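Local coordinates for protein apoptosis regulator ced-9 (Caenorhabditis elegans, PDB 1OHU) that restrains programmed cell death as a Bcl-2 family member, sequestering the activator CED-4 until EGL-1 binds and releases it, at residues Gly53-Phe56 and Glu57-Ala61; Ile108-Gly111 and Gly112-Ala116; Thr22-Ile25 and Arg26-Met30. The protein carries 3 engineered substitutions. All blocks are in the same frame, centred on the assembly; numbering follows the deposited sequence.

All three interactions are local, each within one continuous stretch of chain: two along a helix, one at a helix end. Interaction 2, in helix 101-118, is wholly buried near the middle of the chain and is built mainly of phenylalanine, valine, alanine and glycine. Interaction 1, in helix 44-71, is half-buried: one aromatic pair and the long stems of lysines. Interaction 3 ends helix 13-27 at the surface, where a Schellman motif and arginine side chains carry the contact. The helices bind one another as well: Ser-109 OG of interaction 2 probably hydrogen-bonds to Gly-53 O of interaction 1, Arg-24 of interaction 3 forms a salt bridge with Glu-57 of interaction 1, and the Arg-24 stem packs on the backbone at Gly-112 of interaction 2.

Interaction 1 of 3, residues Gly53-Phe56 and Glu57-Ala61; sequences GTIF and EKKHA
Phe-56 and His-60, one helical turn apart in helix 44-71, bring their rings together at a slant. The CG of Phe-56 stands anti to the backbone N (chi1 -169°), swinging its ring along the helix in the direction of His-60, whose own CG lies beside its backbone N (chi1 -59°) and leans back to meet it. Imidazole atom CD2 of His-60 sits over one face of the phenyl ring, displaced toward the rim, and comes within 3.3 Å of Phe-56 CE2. The two ring centroids are 4.4 Å apart and the planes meet at 37°, an inclined approach between the parallel and perpendicular extremes. Beneath the pair, His-60 N donates to Phe-56 O at 2.9 Å, and Lys-59 N adds a weak bond to the same oxygen. On the next flank Ile-55 and Lys-59 run side by side, Ile-55 CG2 lying 3.9 Å from Lys-59 CE, while Lys-58 CG rests 3.3 Å from Thr-54 O. Glu-57, whose N binds Gly-53 O at 2.8 Å, extends its chain away from this turn to a salt bridge with Arg-24; Lys-58 NZ hydrogen-bonds to Tyr-168 OH. Phe-56 also packs on Ile-105 and Ser-109 of helix 101-118. Chemically the turn is amphipathic: carbon meets carbon in the ring pair and along the aliphatic lysine stem, whereas the charged ends of Glu-57 and Lys-58 are directed to partners on other parts of the fold.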
ATOM      1  N   GLY A  53      -2.995  -4.597  -5.147  1.00 38.64           N
ATOM      2  CA  GLY A  53      -2.967  -3.146  -5.214  1.00 37.61           C
ATOM      3  C   GLY A  53      -3.413  -2.648  -6.576  1.00 37.77           C
ATOM      4  O   GLY A  53      -4.136  -1.658  -6.682  1.00 37.77           O
ATOM      5  N   THR A  54      -2.973  -3.336  -7.625  1.00 36.89           N
ATOM      6  CA  THR A  54      -3.346  -2.974  -8.985  1.00 36.69           C
ATOM      7  C   THR A  54      -4.851  -3.135  -9.149  1.00 36.08           C
ATOM      8  O   THR A  54      -5.520  -2.272  -9.713  1.00 35.29           O
ATOM      9  CB  THR A  54      -2.644  -3.868 -10.011  1.00 36.32           C
ATOM     10  OG1 THR A  54      -1.232  -3.805  -9.799  1.00 41.14           O
ATOM     11  CG2 THR A  54      -2.947  -3.403 -11.422  1.00 36.11           C
ATOM     12  N   ILE A  55      -5.377  -4.249  -8.651  1.00 35.57           N
ATOM     13  CA  ILE A  55      -6.806  -4.512  -8.728  1.00 35.88           C
ATOM     14  C   ILE A  55      -7.577  -3.469  -7.925  1.00 35.70           C
ATOM     15  O   ILE A  55      -8.570  -2.918  -8.400  1.00 38.85           O
ATOM     16  CB  ILE A  55      -7.155  -5.904  -8.164  1.00 36.26           C
ATOM     17  CG1 ILE A  55      -6.533  -6.993  -9.037  1.00 37.16           C
ATOM     18  CG2 ILE A  55      -8.665  -6.078  -8.093  1.00 36.55           C
ATOM     19  CD1 ILE A  55      -6.854  -8.391  -8.562  1.00 40.38           C
ATOM     20  N   PHE A  56      -7.112  -3.190  -6.713  1.00 33.19           N
ATOM     21  CA  PHE A  56      -7.784  -2.224  -5.854  1.00 33.18           C
ATOM     22  C   PHE A  56      -7.802  -0.834  -6.477  1.00 33.20           C
ATOM     23  O   PHE A  56      -8.822  -0.146  -6.439  1.00 32.81           O
ATOM     24  CB  PHE A  56      -7.099  -2.149  -4.491  1.00 32.49           C
ATOM     25  CG  PHE A  56      -7.882  -1.388  -3.460  1.00 31.24           C
ATOM     26  CD1 PHE A  56      -8.510  -2.052  -2.419  1.00 33.50           C
ATOM     27  CD2 PHE A  56      -8.002  -0.005  -3.538  1.00 32.27           C
ATOM     28  CE1 PHE A  56      -9.245  -1.348  -1.467  1.00 34.93           C
ATOM     29  CE2 PHE A  56      -8.733   0.706  -2.595  1.00 29.63           C
ATOM     30  CZ  PHE A  56      -9.356   0.038  -1.559  1.00 31.68           C
ATOM     31  N   GLU A  57      -6.672  -0.418  -7.043  1.00 31.80           N
ATOM     32  CA  GLU A  57      -6.589   0.900  -7.652  1.00 33.00           C
ATOM     33  C   GLU A  57      -7.591   1.029  -8.784  1.00 34.78           C
ATOM     34  O   GLU A  57      -8.292   2.034  -8.884  1.00 33.96           O
ATOM     35  CB  GLU A  57      -5.190   1.176  -8.209  1.00 30.75           C
ATOM     36  CG  GLU A  57      -5.065   2.593  -8.772  1.00 28.65           C
ATOM     37  CD  GLU A  57      -3.693   2.886  -9.366  1.00 27.35           C
ATOM     38  OE1 GLU A  57      -2.671   2.434  -8.798  1.00 25.85           O
ATOM     39  OE2 GLU A  57      -3.640   3.583 -10.397  1.00 23.49           O
ATOM     40  N   LYS A  58      -7.647   0.013  -9.641  1.00 36.74           N
ATOM     41  CA  LYS A  58      -8.569   0.033 -10.769  1.00 39.09           C
ATOM     42  C   LYS A  58     -10.011   0.160 -10.314  1.00 38.86           C
ATOM     43  O   LYS A  58     -10.820   0.793 -10.982  1.00 40.76           O
ATOM     44  CB  LYS A  58      -8.404  -1.227 -11.627  1.00 41.53           C
ATOM     45  CG  LYS A  58      -7.100  -1.274 -12.408  1.00 45.21           C
ATOM     46  CD  LYS A  58      -7.100  -2.379 -13.464  1.00 46.95           C
ATOM     47  CE  LYS A  58      -5.867  -2.262 -14.360  1.00 51.19           C
ATOM     48  NZ  LYS A  58      -5.940  -3.117 -15.585  1.00 53.45           N
ATOM     49  N   LYS A  59     -10.329  -0.431  -9.170  1.00 40.00           N
ATOM     50  CA  LYS A  59     -11.686  -0.372  -8.648  1.00 40.91           C
ATOM     51  C   LYS A  59     -12.013   0.961  -7.990  1.00 41.38           C
ATOM     52  O   LYS A  59     -13.138   1.448  -8.091  1.00 40.68           O
ATOM     53  CB  LYS A  59     -11.915  -1.498  -7.642  1.00 42.86           C
ATOM     54  CG  LYS A  59     -11.827  -2.885  -8.254  1.00 48.06           C
ATOM     55  CD  LYS A  59     -12.300  -3.964  -7.282  1.00 50.20           C
ATOM     56  CE  LYS A  59     -12.479  -5.303  -7.994  1.00 50.64           C
ATOM     57  NZ  LYS A  59     -12.986  -6.354  -7.072  1.00 51.56           N
ATOM     58  N   HIS A  60     -11.024   1.560  -7.336  1.00 40.68           N
ATOM     59  CA  HIS A  60     -11.240   2.820  -6.635  1.00 39.93           C
ATOM     60  C   HIS A  60     -10.454   3.995  -7.186  1.00 38.79           C
ATOM     61  O   HIS A  60     -10.178   4.951  -6.469  1.00 39.75           O
ATOM     62  CB  HIS A  60     -10.916   2.612  -5.160  1.00 40.60           C
ATOM     63  CG  HIS A  60     -11.746   1.545  -4.524  1.00 42.38           C
ATOM     64  ND1 HIS A  60     -13.050   1.752  -4.133  1.00 43.51           N
ATOM     65  CD2 HIS A  60     -11.484   0.239  -4.282  1.00 43.74           C
ATOM     66  CE1 HIS A  60     -13.558   0.620  -3.679  1.00 44.30           C
ATOM     67  NE2 HIS A  60     -12.627  -0.314  -3.760  1.00 44.75           N
ATOM     68  N   ALA A  61     -10.122   3.929  -8.468  1.00 37.57           N
ATOM     69  CA  ALA A  61      -9.359   4.976  -9.127  1.00 37.11           C
ATOM     70  C   ALA A  61      -9.904   6.378  -8.889  1.00 36.88           C
ATOM     71  O   ALA A  61      -9.165   7.267  -8.472  1.00 37.08           O
ATOM     72  CB  ALA A  61      -9.281   4.698 -10.626  1.00 37.43           C
TER

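Interaction 2 of 3, residues Ile108-Gly111 and Gly112-Ala116; sequences ISFG and GFVAA
Helix 101-118 is the central hydrophobic helix of the Bcl-2 fold, and the turns at 108-116 begin within the predicted BH1 motif. Phe-110 and Val-114 make the main side-chain contact. Methyl CG2 of Val-114 stands over one face of the Phe-110 ring, 3.5 Å from its centroid and 19° off the normal, a CH-pi contact shifted toward the rim at CE1 and CZ. The phenyl reaches it because Phe-110 CG is anti to the backbone N (chi1 179°), which carries the ring along the helix beneath the valine. The fit is tight, since the same methyl lies only 3.0 Å from Phe-110 O, the acceptor of Val-114 N. Phe-113 flanks the pair more loosely, its CD2 4.4 Å from Phe-110 CD1. Both rings meet Phe-64 of helix 44-71, Phe-110 in an edge-to-face pair. Gly-111 and Gly-112 bring no side chains, and the backbone bonds run on through them: Gly-112 N bonds to Ile-108 O at 2.8 Å and Ala-115 N to Gly-111 O at 2.9 Å. Ala-115 touches Phe-21 of helix 13-27 and Leu-131 of helix 128-144. A buried, largely apolar central helix segment with other helices packed around it, as here, is characteristic of the Bcl-2 fold.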
ATOM      1  N   ILE A 108      -1.957   0.533   1.125  1.00 26.04           N
ATOM      2  CA  ILE A 108      -0.720   0.346   0.376  1.00 27.50           C
ATOM      3  C   ILE A 108      -0.934   0.800  -1.070  1.00 25.60           C
ATOM      4  O   ILE A 108      -0.107   1.516  -1.635  1.00 23.69           O
ATOM      5  CB  ILE A 108      -0.268  -1.135   0.395  1.00 28.71           C
ATOM      6  CG1 ILE A 108       0.123  -1.541   1.819  1.00 30.92           C
ATOM      7  CG2 ILE A 108       0.911  -1.334  -0.539  1.00 29.09           C
ATOM      8  CD1 ILE A 108       0.667  -2.953   1.942  1.00 30.54           C
ATOM      9  N   SER A 109      -2.061   0.390  -1.651  1.00 23.19           N
ATOM     10  CA  SER A 109      -2.395   0.754  -3.019  1.00 22.96           C
ATOM     11  C   SER A 109      -2.428   2.276  -3.170  1.00 22.02           C
ATOM     12  O   SER A 109      -1.849   2.834  -4.107  1.00 21.16           O
ATOM     13  CB  SER A 109      -3.761   0.176  -3.410  1.00 22.25           C
ATOM     14  OG  SER A 109      -4.027   0.412  -4.785  1.00 22.47           O
ATOM     15  N   PHE A 110      -3.109   2.940  -2.244  1.00 21.95           N
ATOM     16  CA  PHE A 110      -3.223   4.393  -2.274  1.00 22.65           C
ATOM     17  C   PHE A 110      -1.855   5.046  -2.105  1.00 22.53           C
ATOM     18  O   PHE A 110      -1.545   6.027  -2.771  1.00 24.65           O
ATOM     19  CB  PHE A 110      -4.153   4.877  -1.166  1.00 23.49           C
ATOM     20  CG  PHE A 110      -4.306   6.371  -1.124  1.00 25.27           C
ATOM     21  CD1 PHE A 110      -4.813   7.056  -2.223  1.00 22.87           C
ATOM     22  CD2 PHE A 110      -3.902   7.096  -0.006  1.00 23.77           C
ATOM     23  CE1 PHE A 110      -4.910   8.450  -2.213  1.00 26.40           C
ATOM     24  CE2 PHE A 110      -3.995   8.483   0.016  1.00 23.46           C
ATOM     25  CZ  PHE A 110      -4.499   9.164  -1.090  1.00 24.82           C
ATOM     26  N   GLY A 111      -1.049   4.499  -1.196  1.00 23.93           N
ATOM     27  CA  GLY A 111       0.281   5.034  -0.954  1.00 22.41           C
ATOM     28  C   GLY A 111       1.103   4.951  -2.222  1.00 21.00           C
ATOM     29  O   GLY A 111       1.736   5.926  -2.624  1.00 19.25           O
ATOM     30  N   GLY A 112       1.086   3.784  -2.860  1.00 19.07           N
ATOM     31  CA  GLY A 112       1.837   3.618  -4.092  1.00 19.05           C
ATOM     32  C   GLY A 112       1.342   4.579  -5.158  1.00 19.09           C
ATOM     33  O   GLY A 112       2.125   5.157  -5.898  1.00 20.48           O
ATOM     34  N   PHE A 113       0.025   4.735  -5.227  1.00 20.77           N
ATOM     35  CA  PHE A 113      -0.626   5.616  -6.188  1.00 23.13           C
ATOM     36  C   PHE A 113      -0.157   7.065  -6.034  1.00 22.10           C
ATOM     37  O   PHE A 113       0.213   7.716  -7.010  1.00 22.78           O
ATOM     38  CB  PHE A 113      -2.145   5.557  -5.991  1.00 24.27           C
ATOM     39  CG  PHE A 113      -2.914   6.485  -6.892  1.00 27.00           C
ATOM     40  CD1 PHE A 113      -3.107   6.174  -8.231  1.00 28.01           C
ATOM     41  CD2 PHE A 113      -3.452   7.672  -6.395  1.00 27.52           C
ATOM     42  CE1 PHE A 113      -3.828   7.031  -9.066  1.00 29.31           C
ATOM     43  CE2 PHE A 113      -4.171   8.530  -7.217  1.00 29.17           C
ATOM     44  CZ  PHE A 113      -4.360   8.207  -8.560  1.00 29.42           C
ATOM     45  N   VAL A 114      -0.190   7.565  -4.804  1.00 21.26           N
ATOM     46  CA  VAL A 114       0.228   8.937  -4.522  1.00 21.80           C
ATOM     47  C   VAL A 114       1.733   9.123  -4.746  1.00 20.25           C
ATOM     48  O   VAL A 114       2.166  10.133  -5.287  1.00 23.00           O
ATOM     49  CB  VAL A 114      -0.103   9.324  -3.071  1.00 21.73           C
ATOM     50  CG1 VAL A 114       0.219  10.794  -2.847  1.00 25.00           C
ATOM     51  CG2 VAL A 114      -1.571   9.055  -2.792  1.00 25.87           C
ATOM     52  N   ALA A 115       2.524   8.151  -4.312  1.00 19.03           N
ATOM     53  CA  ALA A 115       3.970   8.218  -4.493  1.00 18.94           C
ATOM     54  C   ALA A 115       4.272   8.424  -5.976  1.00 19.27           C
ATOM     55  O   ALA A 115       5.088   9.267  -6.338  1.00 21.52           O
ATOM     56  CB  ALA A 115       4.618   6.937  -4.001  1.00 15.33           C
ATOM     57  N   ALA A 116       3.602   7.659  -6.835  1.00 19.18           N
ATOM     58  CA  ALA A 116       3.816   7.784  -8.276  1.00 21.10           C
ATOM     59  C   ALA A 116       3.466   9.183  -8.795  1.00 21.90           C
ATOM     60  O   ALA A 116       4.033   9.634  -9.787  1.00 24.03           O
ATOM     61  CB  ALA A 116       3.009   6.733  -9.016  1.00 21.98           C
TER

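Interaction 3 of 3, residues Thr22-Ile25 and Arg26-Met30; sequences THRI and RQNGM
A Schellman motif closes helix 13-27 within the predicted BH4 motif, with Gly-29 as its C-prime residue at positive phi (73°). Met-30 N reaches back to Ile-25 O at 3.0 Å, and Gly-29 N bonds to Arg-26 O at 2.8 Å. Ile-25 O is gripped twice, for Asn-28 N also donates to it at 3.1 Å, from above the carbonyl plane and from the face opposite to Met-30 N. The apolar contact that accompanies the motif is present too: CG2 of Ile-25 lies 3.7 Å from CB of Met-30, here a selenomethionine. One turn earlier, Thr-22 and Arg-26 lie alongside each other. Arg-26 is extended from CG to NE, which lays its guanidinium against Thr-22 so that methyl CG2 sits over one face, 3.6 Å from CZ; NH2 of that group is held by a salt bridge to Glu-31. Arg-24 bends at chi2 (54°), and its NH1 edge meets Asn-28 CB at 3.9 Å, in the guanidinium plane. The His-23 imidazole and the Gln-27 side chain cross at an angle, their planes 40° apart; how the amide is turned is doubtful. With an alanine in place of His-23, the Gln-27 side chain would probably lose the imidazole it crosses and be freer to turn. The motif ends the helix above helix 101-118: Ile-25 packs on Ala-115, Met-119 and Trp-32, Met-30 rests on Met-119 and Glu-120, and Arg-24 passes over Phe-113 and Ala-116 toward helix 44-71.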
ATOM      1  N   THR A  22       7.885   0.919  -4.957  1.00 23.93           N
ATOM      2  CA  THR A  22       8.841   0.745  -6.046  1.00 24.62           C
ATOM      3  C   THR A  22       8.157   0.261  -7.333  1.00 24.63           C
ATOM      4  O   THR A  22       8.401   0.791  -8.417  1.00 24.07           O
ATOM      5  CB  THR A  22       9.922  -0.264  -5.642  1.00 25.05           C
ATOM      6  OG1 THR A  22      10.582   0.203  -4.461  1.00 26.03           O
ATOM      7  CG2 THR A  22      10.934  -0.436  -6.746  1.00 22.96           C
ATOM      8  N   HIS A  23       7.294  -0.739  -7.197  1.00 26.82           N
ATOM      9  CA  HIS A  23       6.577  -1.311  -8.327  1.00 26.90           C
ATOM     10  C   HIS A  23       5.580  -0.341  -8.957  1.00 25.99           C
ATOM     11  O   HIS A  23       5.512  -0.216 -10.181  1.00 27.85           O
ATOM     12  CB  HIS A  23       5.846  -2.578  -7.885  1.00 27.05           C
ATOM     13  CG  HIS A  23       4.879  -3.097  -8.899  1.00 30.05           C
ATOM     14  ND1 HIS A  23       5.281  -3.677 -10.084  1.00 31.88           N
ATOM     15  CD2 HIS A  23       3.525  -3.079  -8.926  1.00 30.01           C
ATOM     16  CE1 HIS A  23       4.214  -3.994 -10.797  1.00 30.85           C
ATOM     17  NE2 HIS A  23       3.137  -3.640 -10.118  1.00 29.21           N
ATOM     18  N   ARG A  24       4.807   0.350  -8.131  1.00 25.13           N
ATOM     19  CA  ARG A  24       3.830   1.287  -8.664  1.00 25.67           C
ATOM     20  C   ARG A  24       4.506   2.469  -9.358  1.00 25.63           C
ATOM     21  O   ARG A  24       4.025   2.960 -10.380  1.00 25.07           O
ATOM     22  CB  ARG A  24       2.894   1.784  -7.556  1.00 23.39           C
ATOM     23  CG  ARG A  24       1.760   2.661  -8.086  1.00 22.44           C
ATOM     24  CD  ARG A  24       0.973   1.960  -9.189  1.00 20.21           C
ATOM     25  NE  ARG A  24      -0.061   2.826  -9.756  1.00 23.60           N
ATOM     26  CZ  ARG A  24       0.168   3.814 -10.618  1.00 23.38           C
ATOM     27  NH1 ARG A  24       1.398   4.079 -11.035  1.00 23.16           N
ATOM     28  NH2 ARG A  24      -0.841   4.550 -11.055  1.00 24.78           N
ATOM     29  N   ILE A  25       5.626   2.917  -8.807  1.00 24.98           N
ATOM     30  CA  ILE A  25       6.366   4.023  -9.398  1.00 24.80           C
ATOM     31  C   ILE A  25       6.980   3.587 -10.732  1.00 25.63           C
ATOM     32  O   ILE A  25       6.996   4.351 -11.693  1.00 24.84           O
ATOM     33  CB  ILE A  25       7.483   4.492  -8.459  1.00 24.37           C
ATOM     34  CG1 ILE A  25       6.864   5.175  -7.232  1.00 24.15           C
ATOM     35  CG2 ILE A  25       8.445   5.412  -9.206  1.00 23.96           C
ATOM     36  CD1 ILE A  25       7.876   5.551  -6.157  1.00 24.21           C
ATOM     37  N   ARG A  26       7.494   2.362 -10.788  1.00 28.01           N
ATOM     38  CA  ARG A  26       8.086   1.861 -12.028  1.00 30.09           C
ATOM     39  C   ARG A  26       6.988   1.654 -13.062  1.00 31.20           C
ATOM     40  O   ARG A  26       7.221   1.775 -14.258  1.00 31.58           O
ATOM     41  CB  ARG A  26       8.835   0.552 -11.775  1.00 29.26           C
ATOM     42  CG  ARG A  26      10.180   0.756 -11.107  1.00 28.25           C
ATOM     43  CD  ARG A  26      10.859  -0.550 -10.727  1.00 27.05           C
ATOM     44  NE  ARG A  26      12.226  -0.291 -10.265  1.00 25.59           N
ATOM     45  CZ  ARG A  26      12.997  -1.164  -9.623  1.00 25.74           C
ATOM     46  NH1 ARG A  26      12.551  -2.388  -9.341  1.00 23.49           N
ATOM     47  NH2 ARG A  26      14.227  -0.812  -9.268  1.00 22.47           N
ATOM     48  N   GLN A  27       5.781   1.359 -12.583  1.00 34.30           N
ATOM     49  CA  GLN A  27       4.635   1.142 -13.453  1.00 35.48           C
ATOM     50  C   GLN A  27       4.320   2.443 -14.182  1.00 35.99           C
ATOM     51  O   GLN A  27       3.736   2.446 -15.265  1.00 35.46           O
ATOM     52  CB  GLN A  27       3.431   0.704 -12.620  1.00 38.45           C
ATOM     53  CG  GLN A  27       2.650  -0.449 -13.222  1.00 44.15           C
ATOM     54  CD  GLN A  27       3.548  -1.612 -13.608  1.00 45.67           C
ATOM     55  OE1 GLN A  27       4.411  -2.028 -12.832  1.00 47.26           O
ATOM     56  NE2 GLN A  27       3.349  -2.143 -14.811  1.00 47.38           N
ATOM     57  N   ASN A  28       4.723   3.553 -13.576  1.00 34.60           N
ATOM     58  CA  ASN A  28       4.505   4.863 -14.158  1.00 33.29           C
ATOM     59  C   ASN A  28       5.758   5.289 -14.928  1.00 31.29           C
ATOM     60  O   ASN A  28       5.942   6.463 -15.224  1.00 30.68           O
ATOM     61  CB  ASN A  28       4.184   5.863 -13.049  1.00 35.26           C
ATOM     62  CG  ASN A  28       3.537   7.118 -13.571  1.00 38.48           C
ATOM     63  OD1 ASN A  28       2.768   7.077 -14.526  1.00 40.36           O
ATOM     64  ND2 ASN A  28       3.829   8.248 -12.934  1.00 41.38           N
ATOM     65  N   GLY A  29       6.615   4.319 -15.243  1.00 30.79           N
ATOM     66  CA  GLY A  29       7.836   4.599 -15.979  1.00 29.42           C
ATOM     67  C   GLY A  29       8.931   5.317 -15.202  1.00 31.59           C
ATOM     68  O   GLY A  29       9.929   5.740 -15.789  1.00 33.24           O
HETATM   69  N   MSE A  30       8.765   5.463 -13.890  1.00 28.32           N
HETATM   70  CA  MSE A  30       9.773   6.152 -13.088  1.00 27.75           C
HETATM   71  C   MSE A  30      10.542   5.219 -12.151  1.00 25.71           C
HETATM   72  O   MSE A  30      10.221   4.035 -12.037  1.00 26.64           O
HETATM   73  CB  MSE A  30       9.115   7.308 -12.320  1.00 27.87           C
HETATM   74  CG  MSE A  30       8.601   8.412 -13.264  1.00 25.29           C
HETATM   75 SE   MSE A  30       7.403   9.648 -12.389  1.00 29.02          SE
HETATM   76  CE  MSE A  30       6.802  10.667 -13.901  1.00 23.97           C
TER